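PDB 2WL9: catechol 2,3-dioxygenase from Rhodococcus sp., which probably uses a mononuclear iron centre and dioxygen to cleave the ring of catechols beside the two hydroxyls, a step in the catabolism of aromatic hydrocarbons. Local coordinates for residues K243-E248 and R280-H285; D38-L43 and V53-G58; A2-L7 and D76-Q81; K234-L239 and N287-Y292; G112-E117 and I152-V157. All blocks are in the same frame, centred on the assembly; numbering follows the deposited sequence.

Two loops close first and nest. The N-terminal residues 2-7 meet helix 72-84 in contact 3, and inside that loop contact 2 pairs the hairpin strands 40-44 and 52-56. Further on, contact 5 closes a loop of its own. It joins the turn before strand 115-120 to the chain after strand 149-152, and so the N-terminal part to the iron-binding part. Contacts 2, 3 and 5 reach the same sheet. The last pair lies in the iron-binding part. Contact 4 ties residues 234-239 to the C-terminal chain, and contact 1 nests within its loop. These two touch, with H285 O 3.4 Å from L239 CD2. No contacts cross.

Contact 1: residues K243-E248 and R280-H285; sequences KHSNDE and RDIFGH
S245 OG gives the shortest bond here, donating to R280 O at 2.6 Å. Two backbone bonds lie beside it: K243 N to F283 O and I282 N to K243 O, both 2.9 Å. Together they hold the loop after strand 242-243 against the C-terminal chain. H244 and D281 run side by side and point the same way, with ring and carboxylate planes 79° apart. H244 ND1 makes a weak hydrogen bond to D281 OD1, 3.2 Å long. At its other nitrogen, NE2, H244 bonds to the hydroxyl of Y253, a ligand of the iron (III) ion. H285 puts NE2 over one face of the H244 ring. The side chains cross at about a right angle, yet the ring planes are only 36° apart. Outside the segments, H285 ND1 is bonded to Q240 O.

The packing lies further out. The K243 chain is extended beyond CG and runs along the F283 ring, with CG and CD near CE1 and CZ. K243 CB sits over the ring face in a CH-pi contact, 4.3 Å from the F283 centroid. K243 NZ ends in a salt bridge with D221 of a second subunit. I282 CD1 rests on E248 CG at 3.8 Å. H244 therefore sits in the second shell of the metal with both ring nitrogens engaged, ND1 weakly by D281 and NE2 by Y253. This chain of bonds ties the loop to the iron site.

Contact 2: residues D38-L43 and V53-G58; sequences DDRIYL and VLHADG
R40 and H55 lie side by side on one face of this antiparallel hairpin. H55 CE1 comes over a face of the R40 guanidinium, 3.5 Å from NH1, and the two planes are 63° apart. Relative to the imidazole, NH1 is at the ring edge. Also on this face, V53 CG1 lies alongside the Y42 ring, 3.8 Å from CE1. On the other face L54 meets I41 and L43. Its CD1 is 4.2 Å from I41 CD1 and 4.0 Å from L43 CD1.

The backbone sets this register. I41 and L54 form a hydrogen-bonded pair, with L54 N to I41 O at 2.9 Å and I41 N to L54 O at 3.2 Å. A56 N to D39 O extends the ladder. R40 is also held by the residue just before its strand: NE and NH2 grip the two D39 oxygens side-on in a salt bridge, and the NE bond is nearly straight at 171°. The arginine chain bends at chi3 (75°), which turns NE and NH2 back to D39. NH1 has a second carboxylate partner, E99. H55 NE2 is bonded to Y64 OH, and Y42 OH to E37.

The hairpin belongs to the N-terminal sheet, where strand 52-56 runs beside strand 6-14 and strand 40-44 beside strand 31-33. L54 packs on L12 and V14 of strand 6-14. Helix 17-24 meets I41 through L17 and R21, and L43 through A24.

Contact 3: residues A2-L7 and D76-Q81; sequences AKVTEL and DELAEQ
A2 leads the N-terminal chain past E77, L78 and Q81 on one side of helix 72-84, in the N-terminal half of a two-part extradiol dioxygenase of the vicinal oxygen chelate type. The helix packs by the mixed sheet of that half, and residues 2-7 run into strand 6-14 of the sheet. No hydrogen bond crosses between the two segments. The contact is small and rests on four pairs of residues.

Along the helix, E77 comes first. Its CB points toward the N-terminal chain and lies 4.0 Å from A2 CB. The glutamate chain is extended beyond CG, and its OE1 reaches 3.4 Å from the same A2 CB. One side chain thus touches A2 both at its root and at its carboxylate end.

L78 follows and carries the buried part. It crosses V4 at about a right angle, with its two methyls divided between two partners. L78 CD2 lies 3.7 Å from A2 O, while L78 CD1 meets V4 CG2 at 4.0 Å. V4 has CG1 anti to the backbone N (chi1 169°), and this leaves CG2 on the side of the leucine. Beyond the pair, V4 packs on W67 of strand 61-68 and on L167 of helix 157-167. L78 also touches V69, just after strand 61-68. The leucine and valine thereby link helix 72-84 to the chain entering strand 6-14 and, through W67, to strand 61-68.

One turn on from E77, Q81 is held by the helical bond from its N to E77 O. Its side chain packs on L166 and comes up beside A2. Two acceptors meet there without a hydrogen bond, Q81 OE1 lying 3.5 Å from A2 O.

Contact 4: residues K234-L239 and N287-Y292; sequences KIDVTL and NEVEGY
The beta bulge at T238 and L239 is met by N287 to V289, and here the chain also turns a corner. It is a classic bulge, with both residues facing Y253. It lies in the sheet of the iron-binding half of this extradiol dioxygenase, and residues 287-292 of the C-terminal chain wrap round it. Two backbone bonds join them: E288 N to T238 O at 2.9 Å and V289 N to V237 O at 3.0 Å. T238 CA also makes a CA-H...O contact to V289 O, a buried oxygen with no hydrogen-bond partner in the model.

T238 CG2 approaches the Y292 ring obliquely, 3.2 Å from CD1, a tight meeting. The V289 and D236 side chains cross at about a right angle, and V289 CG1 touches the carboxylate. E288 has CG anti to the backbone N (chi1 -162°); the extended chain passes across V237, with OE1 near CG1, and OE2 goes on to a salt bridge with R231 of helix 220-232. At the far end, Y292 OH donates to the anti lone pair of D236 OD2, 3.0 Å away, with ring and carboxylate planes 79° apart.

Contact 5: residues G112-E117 and I152-V157; sequences GGNPTE and IREDDV
G112 and N114 form the close side of a turn that leads into strand 115-120, and E154 and R153 meet them from the chain after strand 149-152. The contact joins the two halves of the vicinal oxygen chelate fold, through loops that flank strands of the two sheets.

The tight part centres on G112. G112 CA lies 4.4 Å from E154 CA. E154 OE1 lies 3.1 Å from G112 N, and R153 O is 4.0 Å from G112 CA. G112 has no side chain, and its backbone comes close to both of these oxygens. The E154 chain bends at chi2 (-64°), which folds the carboxylate back toward the turn. Its plane is 81° from that of the N114 amide, and the two side chains cross obliquely. D110 OD2, another carboxylate, lies close to E154 OE2, so one of the two acids may be shifted toward its protonated form. N114 is buried and reaches across toward the R153 carbonyl. I152 CD1 packs against the end of N114, and I152 also meets Y164 of helix 157-167 and I65 of strand 61-68.

The outer side is looser. D155 is exposed and touches only through OD1, 3.8 Å from G112 CA. The R153 side chain makes no close contact with the other segment. Just beyond, D156 caps helix 157-167 from the N-cap position, its OD1 bonded to E159 N. At the start of strand 115-120, T116 OG1 donates to N114 O at 2.8 Å, from above the carbonyl plane.

Contact 1: residues K243-E248 and R280-H285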
# COMPACT_ATOMS: atom_id res chain seq x y z
N LYS C 243 16.99 9.82 25.88
CA LYS C 243 15.77 9.06 25.68
C LYS C 243 15.37 8.30 26.93
O LYS C 243 16.15 7.51 27.47
CB LYS C 243 15.94 8.05 24.55
CG LYS C 243 15.81 8.61 23.17
CD LYS C 243 15.48 7.49 22.20
CE LYS C 243 15.42 7.98 20.78
NZ LYS C 243 15.44 6.82 19.85
N HIS C 244 14.13 8.52 27.37
CA HIS C 244 13.52 7.70 28.40
C HIS C 244 13.14 6.35 27.77
O HIS C 244 12.83 6.29 26.58
CB HIS C 244 12.26 8.37 28.95
CG HIS C 244 12.50 9.71 29.57
ND1 HIS C 244 13.26 9.88 30.71
CD2 HIS C 244 12.06 10.94 29.22
CE1 HIS C 244 13.29 11.16 31.03
NE2 HIS C 244 12.57 11.83 30.14
N SER C 245 13.15 5.29 28.57
CA SER C 245 12.78 3.97 28.07
C SER C 245 11.28 3.83 27.79
O SER C 245 10.86 2.97 27.01
CB SER C 245 13.25 2.86 29.01
OG SER C 245 14.66 2.87 29.12
N ASN C 246 10.47 4.68 28.42
CA ASN C 246 9.02 4.58 28.24
C ASN C 246 8.49 5.18 26.94
O ASN C 246 7.87 4.47 26.14
CB ASN C 246 8.23 5.01 29.49
CG ASN C 246 8.43 6.47 29.90
OD1 ASN C 246 9.33 7.16 29.42
ND2 ASN C 246 7.58 6.95 30.80
N ASP C 247 8.73 6.47 26.70
CA ASP C 247 8.21 7.09 25.48
C ASP C 247 9.18 6.95 24.31
O ASP C 247 8.78 7.13 23.16
CB ASP C 247 7.80 8.55 25.69
CG ASP C 247 8.91 9.41 26.30
OD1 ASP C 247 10.09 9.01 26.28
OD2 ASP C 247 8.57 10.51 26.80
N GLU C 248 10.44 6.62 24.61
CA GLU C 248 11.51 6.50 23.59
C GLU C 248 11.68 7.77 22.74
O GLU C 248 12.17 7.72 21.61
CB GLU C 248 11.33 5.23 22.74
CG GLU C 248 11.37 3.94 23.59
CD GLU C 248 11.50 2.65 22.78
OE1 GLU C 248 11.83 2.69 21.58
OE2 GLU C 248 11.28 1.58 23.38
N ARG C 280 15.64 2.12 34.19
CA ARG C 280 16.50 3.22 33.73
C ARG C 280 16.12 3.71 32.33
O ARG C 280 15.26 3.13 31.67
CB ARG C 280 17.98 2.81 33.76
CG ARG C 280 18.36 1.69 32.80
CD ARG C 280 19.85 1.67 32.57
NE ARG C 280 20.23 2.50 31.42
CZ ARG C 280 21.47 2.69 31.00
NH1 ARG C 280 22.50 2.14 31.65
NH2 ARG C 280 21.70 3.45 29.93
N ASP C 281 16.77 4.80 31.91
CA ASP C 281 16.62 5.41 30.59
C ASP C 281 17.55 4.73 29.57
O ASP C 281 18.44 3.97 29.94
CB ASP C 281 16.99 6.89 30.66
CG ASP C 281 15.87 7.76 31.23
OD1 ASP C 281 14.82 7.25 31.66
OD2 ASP C 281 16.07 9.00 31.22
N ILE C 282 17.34 5.03 28.28
CA ILE C 282 18.12 4.41 27.20
C ILE C 282 19.51 5.03 27.07
O ILE C 282 20.51 4.34 27.25
CB ILE C 282 17.36 4.42 25.83
CG1 ILE C 282 15.93 3.90 26.00
CG2 ILE C 282 18.11 3.56 24.79
CD1 ILE C 282 15.04 4.02 24.74
N PHE C 283 19.56 6.32 26.76
CA PHE C 283 20.83 7.06 26.66
C PHE C 283 20.66 8.54 27.01
O PHE C 283 19.53 9.03 27.12
CB PHE C 283 21.49 6.87 25.28
CG PHE C 283 20.69 7.44 24.13
CD1 PHE C 283 19.84 6.63 23.39
CD2 PHE C 283 20.79 8.79 23.79
CE1 PHE C 283 19.10 7.15 22.32
CE2 PHE C 283 20.05 9.32 22.73
CZ PHE C 283 19.21 8.50 22.00
N GLY C 284 21.78 9.25 27.17
CA GLY C 284 21.76 10.68 27.46
C GLY C 284 20.96 11.01 28.70
O GLY C 284 20.92 10.22 29.64
N HIS C 285 20.30 12.17 28.69
CA HIS C 285 19.56 12.66 29.86
C HIS C 285 20.46 12.76 31.09
O HIS C 285 20.03 12.53 32.23
CB HIS C 285 18.33 11.79 30.16
CG HIS C 285 17.17 12.05 29.26
ND1 HIS C 285 17.00 13.24 28.59
CD2 HIS C 285 16.10 11.28 28.94
CE1 HIS C 285 15.88 13.19 27.88
NE2 HIS C 285 15.32 12.01 28.08

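Contact 2: residues D38-L43 and V53-G58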
# COMPACT_ATOMS: atom_id res chain seq x y z
N ASP C 38 -6.42 42.78 28.60
CA ASP C 38 -5.49 43.55 29.42
C ASP C 38 -4.64 42.69 30.35
O ASP C 38 -3.60 43.15 30.84
CB ASP C 38 -6.25 44.63 30.21
CG ASP C 38 -7.56 44.13 30.81
OD1 ASP C 38 -8.07 43.06 30.38
OD2 ASP C 38 -8.09 44.81 31.71
N ASP C 39 -5.04 41.44 30.58
CA ASP C 39 -4.40 40.61 31.60
C ASP C 39 -3.82 39.29 31.11
O ASP C 39 -3.24 38.55 31.90
CB ASP C 39 -5.36 40.36 32.77
CG ASP C 39 -6.58 39.51 32.38
OD1 ASP C 39 -6.84 39.32 31.17
OD2 ASP C 39 -7.28 39.05 33.30
N ARG C 40 -3.97 39.00 29.82
CA ARG C 40 -3.57 37.70 29.30
C ARG C 40 -3.22 37.71 27.81
O ARG C 40 -3.70 38.55 27.06
CB ARG C 40 -4.65 36.65 29.58
CG ARG C 40 -5.91 36.80 28.76
CD ARG C 40 -7.03 35.96 29.34
NE ARG C 40 -7.59 36.57 30.54
CZ ARG C 40 -8.50 36.01 31.32
NH1 ARG C 40 -8.98 34.80 31.02
NH2 ARG C 40 -8.94 36.66 32.39
N ILE C 41 -2.36 36.78 27.43
CA ILE C 41 -2.11 36.48 26.02
C ILE C 41 -2.11 34.96 25.87
O ILE C 41 -2.28 34.23 26.86
CB ILE C 41 -0.78 37.10 25.51
CG1 ILE C 41 0.42 36.59 26.32
CG2 ILE C 41 -0.86 38.63 25.50
CD1 ILE C 41 1.76 36.86 25.67
N TYR C 42 -1.94 34.47 24.64
CA TYR C 42 -2.03 33.04 24.37
C TYR C 42 -0.86 32.52 23.56
O TYR C 42 -0.25 33.25 22.77
CB TYR C 42 -3.33 32.69 23.63
CG TYR C 42 -4.60 33.23 24.25
CD1 TYR C 42 -5.41 32.42 25.05
CD2 TYR C 42 -4.99 34.55 24.04
CE1 TYR C 42 -6.57 32.92 25.63
CE2 TYR C 42 -6.13 35.06 24.61
CZ TYR C 42 -6.92 34.25 25.40
OH TYR C 42 -8.05 34.78 25.96
N LEU C 43 -0.55 31.24 23.74
CA LEU C 43 0.45 30.59 22.90
C LEU C 43 -0.26 29.54 22.06
O LEU C 43 -0.97 28.70 22.57
CB LEU C 43 1.57 29.98 23.74
CG LEU C 43 2.36 30.93 24.64
CD1 LEU C 43 3.24 30.15 25.63
CD2 LEU C 43 3.20 31.91 23.82
N VAL C 53 -2.73 29.46 27.85
CA VAL C 53 -3.09 30.82 28.24
C VAL C 53 -2.09 31.29 29.27
O VAL C 53 -1.84 30.60 30.26
CB VAL C 53 -4.51 30.89 28.88
CG1 VAL C 53 -4.97 32.34 29.00
CG2 VAL C 53 -5.50 30.10 28.06
N LEU C 54 -1.51 32.45 29.03
CA LEU C 54 -0.60 33.06 30.00
C LEU C 54 -1.32 34.19 30.73
O LEU C 54 -1.69 35.19 30.13
CB LEU C 54 0.66 33.59 29.32
CG LEU C 54 1.53 32.62 28.51
CD1 LEU C 54 2.64 33.39 27.82
CD2 LEU C 54 2.12 31.49 29.36
N HIS C 55 -1.53 34.00 32.03
CA HIS C 55 -2.16 35.01 32.86
C HIS C 55 -1.07 35.84 33.54
O HIS C 55 -0.32 35.32 34.37
CB HIS C 55 -3.04 34.36 33.92
CG HIS C 55 -4.22 33.63 33.36
ND1 HIS C 55 -5.46 34.21 33.22
CD2 HIS C 55 -4.35 32.35 32.91
CE1 HIS C 55 -6.30 33.32 32.71
NE2 HIS C 55 -5.65 32.19 32.52
N ALA C 56 -0.98 37.11 33.17
CA ALA C 56 0.01 38.01 33.76
C ALA C 56 -0.48 38.47 35.12
O ALA C 56 -0.94 39.61 35.29
CB ALA C 56 0.26 39.19 32.84
N ASP C 57 -0.39 37.57 36.10
CA ASP C 57 -0.88 37.84 37.44
C ASP C 57 0.22 37.92 38.50
O ASP C 57 -0.07 38.13 39.68
CB ASP C 57 -1.94 36.79 37.84
CG ASP C 57 -1.35 35.39 38.00
OD1 ASP C 57 -0.11 35.25 38.12
OD2 ASP C 57 -2.15 34.43 38.02
N GLY C 58 1.47 37.72 38.10
CA GLY C 58 2.60 37.88 39.01
C GLY C 58 3.09 36.61 39.70
O GLY C 58 4.17 36.59 40.29

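Contact 3: residues A2-L7 and D76-Q81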
# COMPACT_ATOMS: atom_id res chain seq x y z
N ALA C 2 -17.84 7.28 28.69
CA ALA C 2 -17.18 8.45 28.10
C ALA C 2 -15.86 8.78 28.81
O ALA C 2 -15.78 8.69 30.04
CB ALA C 2 -18.10 9.65 28.13
N LYS C 3 -14.85 9.15 28.03
CA LYS C 3 -13.50 9.39 28.55
C LYS C 3 -12.89 10.68 28.03
O LYS C 3 -13.23 11.12 26.93
CB LYS C 3 -12.59 8.22 28.16
CG LYS C 3 -13.03 6.86 28.67
CD LYS C 3 -12.31 5.72 27.96
CE LYS C 3 -12.55 4.38 28.65
NZ LYS C 3 -13.97 3.93 28.54
N VAL C 4 -11.97 11.26 28.80
CA VAL C 4 -11.14 12.37 28.30
C VAL C 4 -10.34 11.87 27.09
O VAL C 4 -9.87 10.73 27.08
CB VAL C 4 -10.20 12.93 29.40
CG1 VAL C 4 -9.17 13.88 28.83
CG2 VAL C 4 -11.02 13.63 30.48
N THR C 5 -10.21 12.71 26.06
CA THR C 5 -9.60 12.30 24.80
C THR C 5 -8.19 12.88 24.55
O THR C 5 -7.44 12.36 23.71
CB THR C 5 -10.50 12.68 23.62
OG1 THR C 5 -10.69 14.10 23.62
CG2 THR C 5 -11.87 11.99 23.71
N GLU C 6 -7.85 13.96 25.27
CA GLU C 6 -6.53 14.61 25.17
C GLU C 6 -6.35 15.71 26.22
O GLU C 6 -7.32 16.25 26.74
CB GLU C 6 -6.31 15.24 23.79
CG GLU C 6 -7.39 16.26 23.38
CD GLU C 6 -7.09 16.97 22.06
OE1 GLU C 6 -6.16 17.79 22.01
OE2 GLU C 6 -7.80 16.71 21.07
N LEU C 7 -5.08 16.04 26.49
CA LEU C 7 -4.75 17.24 27.23
C LEU C 7 -4.88 18.43 26.28
O LEU C 7 -4.01 18.66 25.44
CB LEU C 7 -3.34 17.14 27.76
CG LEU C 7 -2.82 18.25 28.66
CD1 LEU C 7 -3.63 18.37 29.94
CD2 LEU C 7 -1.35 18.00 28.98
N ASP C 76 -21.51 15.35 29.82
CA ASP C 76 -22.61 15.06 30.70
C ASP C 76 -22.40 13.73 31.42
O ASP C 76 -22.59 13.64 32.59
CB ASP C 76 -23.90 15.02 29.91
CG ASP C 76 -24.70 16.26 30.07
OD1 ASP C 76 -24.21 17.32 29.81
OD2 ASP C 76 -25.83 16.17 30.50
N GLU C 77 -21.96 12.73 30.70
CA GLU C 77 -21.68 11.46 31.28
C GLU C 77 -20.53 11.51 32.31
O GLU C 77 -20.62 11.00 33.37
CB GLU C 77 -21.42 10.45 30.19
CG GLU C 77 -22.61 10.17 29.30
CD GLU C 77 -22.35 9.23 28.15
OE1 GLU C 77 -21.45 9.44 27.38
OE2 GLU C 77 -23.09 8.28 28.01
N LEU C 78 -19.48 12.19 31.97
CA LEU C 78 -18.35 12.38 32.88
C LEU C 78 -18.76 13.09 34.17
O LEU C 78 -18.36 12.67 35.27
CB LEU C 78 -17.21 13.14 32.21
CG LEU C 78 -16.06 12.31 31.65
CD1 LEU C 78 -14.94 13.21 31.18
CD2 LEU C 78 -15.54 11.32 32.69
N ALA C 79 -19.54 14.15 34.02
CA ALA C 79 -20.09 14.90 35.15
C ALA C 79 -20.92 13.98 36.05
O ALA C 79 -20.81 14.04 37.28
CB ALA C 79 -20.93 16.08 34.65
N GLU C 80 -21.73 13.13 35.43
CA GLU C 80 -22.55 12.17 36.17
C GLU C 80 -21.68 11.19 36.97
O GLU C 80 -22.02 10.85 38.10
CB GLU C 80 -23.49 11.41 35.23
CG GLU C 80 -24.82 11.03 35.87
CD GLU C 80 -25.71 12.24 36.13
OE1 GLU C 80 -25.80 12.66 37.30
OE2 GLU C 80 -26.30 12.78 35.17
N GLN C 81 -20.56 10.78 36.38
CA GLN C 81 -19.57 9.92 37.04
C GLN C 81 -18.92 10.63 38.24
O GLN C 81 -18.68 10.01 39.27
CB GLN C 81 -18.50 9.43 36.05
CG GLN C 81 -18.99 8.37 35.05
CD GLN C 81 -17.90 7.87 34.11
OE1 GLN C 81 -17.66 8.45 33.04
NE2 GLN C 81 -17.25 6.78 34.49

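Contact 4: residues K234-L239 and N287-Y292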
# COMPACT_ATOMS: atom_id res chain seq x y z
N LYS C 234 22.13 30.80 26.86
CA LYS C 234 22.63 30.43 28.19
C LYS C 234 21.52 30.06 29.18
O LYS C 234 21.64 30.30 30.38
CB LYS C 234 23.57 31.51 28.75
N ILE C 235 20.44 29.48 28.65
CA ILE C 235 19.32 29.01 29.47
C ILE C 235 19.66 27.65 30.07
O ILE C 235 20.18 26.77 29.38
CB ILE C 235 18.01 28.95 28.66
CG1 ILE C 235 17.64 30.34 28.12
CG2 ILE C 235 16.87 28.38 29.51
CD1 ILE C 235 16.43 30.36 27.21
N ASP C 236 19.37 27.48 31.36
CA ASP C 236 19.69 26.25 32.10
C ASP C 236 19.07 25.00 31.50
O ASP C 236 17.86 24.95 31.26
CB ASP C 236 19.27 26.38 33.57
CG ASP C 236 20.11 27.39 34.34
OD1 ASP C 236 21.17 27.81 33.83
OD2 ASP C 236 19.70 27.75 35.46
N VAL C 237 19.92 24.00 31.25
CA VAL C 237 19.50 22.66 30.84
C VAL C 237 19.72 21.74 32.03
O VAL C 237 20.87 21.56 32.47
CB VAL C 237 20.32 22.16 29.61
CG1 VAL C 237 20.15 20.66 29.39
CG2 VAL C 237 19.93 22.92 28.35
N THR C 238 18.64 21.20 32.57
CA THR C 238 18.71 20.30 33.73
C THR C 238 19.04 18.86 33.34
O THR C 238 19.76 18.16 34.06
CB THR C 238 17.40 20.29 34.53
OG1 THR C 238 16.41 19.52 33.84
CG2 THR C 238 16.90 21.70 34.72
N LEU C 239 18.48 18.41 32.22
CA LEU C 239 18.81 17.10 31.65
C LEU C 239 19.15 17.29 30.18
O LEU C 239 18.37 17.86 29.42
CB LEU C 239 17.65 16.10 31.84
CG LEU C 239 17.20 15.73 33.26
CD1 LEU C 239 15.84 15.04 33.25
CD2 LEU C 239 18.23 14.87 34.00
N ASN C 287 22.48 14.48 33.99
CA ASN C 287 22.19 15.61 34.86
C ASN C 287 23.17 16.75 34.63
O ASN C 287 24.38 16.54 34.58
CB ASN C 287 22.20 15.19 36.33
CG ASN C 287 21.14 14.14 36.63
OD1 ASN C 287 21.35 12.95 36.39
ND2 ASN C 287 20.01 14.58 37.16
N GLU C 288 22.63 17.96 34.47
CA GLU C 288 23.45 19.15 34.30
C GLU C 288 23.09 20.15 35.41
O GLU C 288 23.40 19.91 36.58
CB GLU C 288 23.26 19.72 32.90
CG GLU C 288 24.34 20.69 32.41
CD GLU C 288 24.17 21.05 30.94
OE1 GLU C 288 23.70 20.20 30.16
OE2 GLU C 288 24.52 22.19 30.56
N VAL C 289 22.41 21.24 35.05
CA VAL C 289 22.03 22.27 36.03
C VAL C 289 21.01 21.71 37.02
O VAL C 289 19.91 21.31 36.63
CB VAL C 289 21.50 23.56 35.35
CG1 VAL C 289 21.24 24.64 36.39
CG2 VAL C 289 22.47 24.07 34.29
N GLU C 290 21.39 21.68 38.29
CA GLU C 290 20.56 21.04 39.32
C GLU C 290 19.55 21.98 39.97
O GLU C 290 19.67 23.20 39.86
CB GLU C 290 21.45 20.34 40.36
CG GLU C 290 22.21 19.15 39.80
CD GLU C 290 22.86 18.28 40.87
OE1 GLU C 290 22.13 17.79 41.76
OE2 GLU C 290 24.09 18.08 40.79
N GLY C 291 18.56 21.40 40.63
CA GLY C 291 17.60 22.16 41.44
C GLY C 291 16.24 22.42 40.82
O GLY C 291 15.50 23.30 41.28
N TYR C 292 15.90 21.65 39.79
CA TYR C 292 14.59 21.78 39.13
C TYR C 292 13.69 20.57 39.38
O TYR C 292 12.68 20.38 38.69
CB TYR C 292 14.76 22.04 37.63
CG TYR C 292 15.32 23.41 37.29
CD1 TYR C 292 16.70 23.64 37.29
CD2 TYR C 292 14.48 24.46 36.95
CE1 TYR C 292 17.22 24.89 36.97
CE2 TYR C 292 14.99 25.72 36.63
CZ TYR C 292 16.36 25.93 36.64
OH TYR C 292 16.86 27.17 36.33

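Contact 5: residues G112-E117 and I152-V157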
# COMPACT_ATOMS: atom_id res chain seq x y z
N GLY C 112 -4.57 16.23 44.31
CA GLY C 112 -3.41 17.04 44.68
C GLY C 112 -3.73 18.52 44.80
O GLY C 112 -2.86 19.32 45.13
N GLY C 113 -4.99 18.88 44.53
CA GLY C 113 -5.45 20.26 44.59
C GLY C 113 -5.18 21.07 43.33
O GLY C 113 -5.33 22.29 43.33
N ASN C 114 -4.80 20.39 42.24
CA ASN C 114 -4.56 21.06 40.96
C ASN C 114 -5.88 21.37 40.25
O ASN C 114 -6.68 20.47 39.99
CB ASN C 114 -3.65 20.21 40.06
CG ASN C 114 -2.36 19.80 40.75
OD1 ASN C 114 -2.10 18.61 40.95
ND2 ASN C 114 -1.56 20.78 41.13
N PRO C 115 -6.13 22.66 39.94
CA PRO C 115 -7.38 22.99 39.24
C PRO C 115 -7.48 22.25 37.91
O PRO C 115 -6.58 22.33 37.07
CB PRO C 115 -7.27 24.50 39.01
CG PRO C 115 -6.43 24.97 40.15
CD PRO C 115 -5.38 23.88 40.29
N THR C 116 -8.58 21.54 37.74
CA THR C 116 -8.76 20.62 36.63
C THR C 116 -10.04 20.98 35.89
O THR C 116 -11.09 21.15 36.51
CB THR C 116 -8.82 19.18 37.16
OG1 THR C 116 -7.59 18.88 37.83
CG2 THR C 116 -9.06 18.18 36.03
N GLU C 117 -9.96 21.09 34.57
CA GLU C 117 -11.14 21.43 33.76
C GLU C 117 -11.41 20.36 32.71
O GLU C 117 -10.48 19.77 32.17
CB GLU C 117 -10.97 22.80 33.11
CG GLU C 117 -10.46 23.87 34.07
CD GLU C 117 -10.60 25.29 33.54
OE1 GLU C 117 -10.69 25.47 32.31
OE2 GLU C 117 -10.62 26.22 34.37
N ILE C 152 2.84 16.69 37.33
CA ILE C 152 2.19 17.56 38.31
C ILE C 152 2.26 17.00 39.73
O ILE C 152 2.49 15.80 39.92
CB ILE C 152 0.72 17.88 37.91
CG1 ILE C 152 -0.12 16.60 37.78
CG2 ILE C 152 0.68 18.72 36.62
CD1 ILE C 152 -1.61 16.85 37.57
N ARG C 153 2.08 17.88 40.71
CA ARG C 153 2.20 17.52 42.12
C ARG C 153 1.02 16.68 42.61
O ARG C 153 -0.14 17.03 42.39
CB ARG C 153 2.33 18.79 42.97
CG ARG C 153 2.74 18.56 44.42
CD ARG C 153 3.11 19.88 45.08
NE ARG C 153 1.99 20.83 45.03
CZ ARG C 153 2.11 22.14 45.19
NH1 ARG C 153 3.29 22.69 45.42
NH2 ARG C 153 1.03 22.91 45.13
N GLU C 154 1.33 15.56 43.25
CA GLU C 154 0.31 14.75 43.89
C GLU C 154 0.82 14.30 45.25
O GLU C 154 1.80 13.56 45.32
CB GLU C 154 -0.06 13.53 43.03
CG GLU C 154 -0.54 13.84 41.62
CD GLU C 154 -1.85 14.61 41.56
OE1 GLU C 154 -2.64 14.59 42.53
OE2 GLU C 154 -2.10 15.23 40.51
N ASP C 155 0.16 14.76 46.31
CA ASP C 155 0.49 14.31 47.67
C ASP C 155 0.01 12.88 47.94
O ASP C 155 0.53 12.20 48.83
CB ASP C 155 -0.09 15.28 48.71
CG ASP C 155 -1.62 15.20 48.80
OD1 ASP C 155 -2.30 15.14 47.75
OD2 ASP C 155 -2.14 15.21 49.94
N ASP C 156 -0.99 12.45 47.18
CA ASP C 156 -1.53 11.10 47.30
C ASP C 156 -1.56 10.48 45.91
O ASP C 156 -2.50 10.70 45.14
CB ASP C 156 -2.94 11.14 47.90
CG ASP C 156 -3.45 9.76 48.29
OD1 ASP C 156 -3.13 8.76 47.61
OD2 ASP C 156 -4.20 9.68 49.28
N VAL C 157 -0.53 9.70 45.61
CA VAL C 157 -0.40 9.02 44.31
C VAL C 157 -1.58 8.11 43.99
O VAL C 157 -2.11 8.16 42.88
CB VAL C 157 0.93 8.23 44.20
CG1 VAL C 157 1.04 7.52 42.86
CG2 VAL C 157 2.11 9.17 44.38